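Local coordinates for structural polyprotein, VP3 (Israeli acute paralysis virus, PDB 5CDD) that probably serves as a structural building block of the virus capsid, one of the coat proteins cut from the structural polyprotein, at residues 101-106 / 281-286. Residues are numbered along the deposited sequence; the frame is centred on the assembly and turned at random.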
loop_
_atom_site.group_PDB
_atom_site.type_symbol
_atom_site.label_atom_id
_atom_site.label_comp_id
_atom_site.label_asym_id
_atom_site.label_seq_id
_atom_site.Cartn_x
_atom_site.Cartn_y
_atom_site.Cartn_z
ATOM N N SER B 101 43.442 -35.616 -31.245
ATOM C CA SER B 101 44.159 -36.078 -32.420
ATOM C C SER B 101 44.765 -34.845 -33.071
ATOM O O SER B 101 44.177 -33.766 -33.027
ATOM C CB SER B 101 43.200 -36.762 -33.392
ATOM O OG SER B 101 43.871 -37.146 -34.579
ATOM N N ILE B 102 45.940 -34.994 -33.667
ATOM C CA ILE B 102 46.586 -33.862 -34.309
ATOM C C ILE B 102 46.553 -33.954 -35.822
ATOM O O ILE B 102 47.080 -34.894 -36.419
ATOM C CB ILE B 102 48.037 -33.721 -33.834
ATOM C CG1 ILE B 102 48.041 -33.397 -32.342
ATOM C CG2 ILE B 102 48.748 -32.626 -34.621
ATOM C CD1 ILE B 102 49.408 -33.293 -31.755
ATOM N N ARG B 103 45.913 -32.962 -36.430
ATOM C CA ARG B 103 45.784 -32.890 -37.875
ATOM C C ARG B 103 46.959 -32.089 -38.417
ATOM O O ARG B 103 47.037 -30.873 -38.231
ATOM C CB ARG B 103 44.473 -32.196 -38.243
ATOM C CG ARG B 103 44.075 -32.376 -39.690
ATOM C CD ARG B 103 43.623 -31.072 -40.308
ATOM N NE ARG B 103 43.170 -31.276 -41.679
ATOM C CZ ARG B 103 42.836 -30.295 -42.509
ATOM N NH1 ARG B 103 42.433 -30.576 -43.740
ATOM N NH2 ARG B 103 42.913 -29.033 -42.110
ATOM N N THR B 104 47.874 -32.780 -39.084
ATOM C CA THR B 104 49.047 -32.133 -39.642
ATOM C C THR B 104 48.914 -31.907 -41.146
ATOM O O THR B 104 48.535 -32.809 -41.887
ATOM C CB THR B 104 50.315 -32.966 -39.381
ATOM O OG1 THR B 104 50.384 -33.328 -37.995
ATOM C CG2 THR B 104 51.547 -32.161 -39.756
ATOM N N ILE B 105 49.215 -30.691 -41.586
ATOM C CA ILE B 105 49.151 -30.345 -42.999
ATOM C C ILE B 105 50.455 -29.672 -43.374
ATOM O O ILE B 105 51.148 -29.132 -42.514
ATOM C CB ILE B 105 47.986 -29.377 -43.297
ATOM C CG1 ILE B 105 48.126 -28.109 -42.453
ATOM C CG2 ILE B 105 46.670 -30.069 -43.032
ATOM C CD1 ILE B 105 47.111 -27.035 -42.764
ATOM N N LYS B 106 50.784 -29.718 -44.659
ATOM C CA LYS B 106 52.000 -29.109 -45.167
ATOM C C LYS B 106 51.677 -27.655 -45.477
ATOM O O LYS B 106 50.511 -27.292 -45.620
ATOM C CB LYS B 106 52.440 -29.810 -46.454
ATOM C CG LYS B 106 52.505 -31.340 -46.360
ATOM C CD LYS B 106 52.568 -31.983 -47.751
ATOM C CE LYS B 106 52.470 -33.508 -47.698
ATOM N NZ LYS B 106 52.567 -34.131 -49.054
ATOM N N GLN B 281 35.896 -23.432 -29.684
ATOM C CA GLN B 281 35.743 -23.513 -31.130
ATOM C C GLN B 281 35.417 -24.922 -31.581
ATOM O O GLN B 281 35.972 -25.893 -31.072
ATOM C CB GLN B 281 37.019 -23.027 -31.823
ATOM C CG GLN B 281 37.052 -23.286 -33.321
ATOM C CD GLN B 281 38.244 -22.636 -33.997
ATOM O OE1 GLN B 281 39.370 -22.708 -33.502
ATOM N NE2 GLN B 281 38.005 -22.006 -35.142
ATOM N N VAL B 282 34.507 -25.023 -32.542
ATOM C CA VAL B 282 34.093 -26.311 -33.076
ATOM C C VAL B 282 34.920 -26.662 -34.306
ATOM O O VAL B 282 35.014 -25.870 -35.246
ATOM C CB VAL B 282 32.610 -26.289 -33.480
ATOM C CG1 VAL B 282 32.218 -27.628 -34.070
ATOM C CG2 VAL B 282 31.751 -25.955 -32.270
ATOM N N TYR B 283 35.524 -27.847 -34.298
ATOM C CA TYR B 283 36.325 -28.279 -35.434
ATOM C C TYR B 283 35.397 -28.658 -36.579
ATOM O O TYR B 283 34.486 -29.472 -36.415
ATOM C CB TYR B 283 37.201 -29.477 -35.071
ATOM C CG TYR B 283 38.061 -29.918 -36.227
ATOM C CD1 TYR B 283 39.128 -29.134 -36.668
ATOM C CD2 TYR B 283 37.774 -31.089 -36.920
ATOM C CE1 TYR B 283 39.883 -29.504 -37.772
ATOM C CE2 TYR B 283 38.522 -31.469 -38.026
ATOM C CZ TYR B 283 39.573 -30.672 -38.448
ATOM O OH TYR B 283 40.303 -31.033 -39.555
ATOM N N ARG B 284 35.641 -28.067 -37.741
ATOM C CA ARG B 284 34.817 -28.317 -38.910
ATOM C C ARG B 284 35.623 -28.960 -40.024
ATOM O O ARG B 284 36.405 -28.285 -40.689
ATOM C CB ARG B 284 34.225 -26.998 -39.388
ATOM C CG ARG B 284 33.691 -26.143 -38.253
ATOM C CD ARG B 284 33.224 -24.830 -38.791
ATOM N NE ARG B 284 32.132 -25.029 -39.719
ATOM C CZ ARG B 284 31.844 -24.200 -40.711
ATOM N NH1 ARG B 284 32.580 -23.113 -40.902
ATOM N NH2 ARG B 284 30.820 -24.466 -41.513
ATOM N N PRO B 285 35.425 -30.274 -40.255
ATOM C CA PRO B 285 36.141 -31.020 -41.295
ATOM C C PRO B 285 36.218 -30.342 -42.666
ATOM O O PRO B 285 35.206 -30.184 -43.347
ATOM C CB PRO B 285 35.378 -32.345 -41.355
ATOM C CG PRO B 285 34.902 -32.524 -39.951
ATOM C CD PRO B 285 34.407 -31.132 -39.619
ATOM N N PRO B 286 37.427 -29.927 -43.087
ATOM C CA PRO B 286 37.556 -29.277 -44.396
ATOM C C PRO B 286 37.200 -30.269 -45.504
ATOM O O PRO B 286 37.178 -31.482 -45.281
ATOM C CB PRO B 286 39.030 -28.879 -44.446
ATOM C CG PRO B 286 39.392 -28.707 -43.009
ATOM C CD PRO B 286 38.707 -29.881 -42.359
#
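Arg103 reaches from its strand to the hydroxyl of Tyr283 and the ring of Pro286, and these three buried side chains make the whole contact. The backbones stay well apart, the nearest CA atoms being those of Arg103 and Pro285 at 10.4 Å. Arg103 and Tyr283 run roughly perpendicular, with guanidinium and phenol planes 68° apart, which excludes a parallel stack. Arg103 CD packs 3.4 Å from Tyr283 OH, obliquely to the ring; no hydrogen bond crosses the contact. With CG anti to the backbone N (chi1 -165°) and a bend at chi2, the arginine carries its guanidinium past the hydroxyl to Pro286. There Arg103 NH1 and NH2 each lie 3.6 Å from Pro286 CG. The flat group lies between Pro286 CD, 3.9 Å above its plane and displaced toward its margin, and Ile105 CG2, with Tyr283 OH also over one face. Both polar ends have outside hydrogen-bond partners: Arg103 NH1 with Ala291 O, Tyr283 OH with Leu37 O of a neighbouring capsid chain. The contact packs the C-terminal arm on hairpin 101-106/111-118, beside main sheets consistent with a picornavirus-like jelly roll, while Val282 and Tyr283 join an antiparallel ladder with a second neighbouring chain.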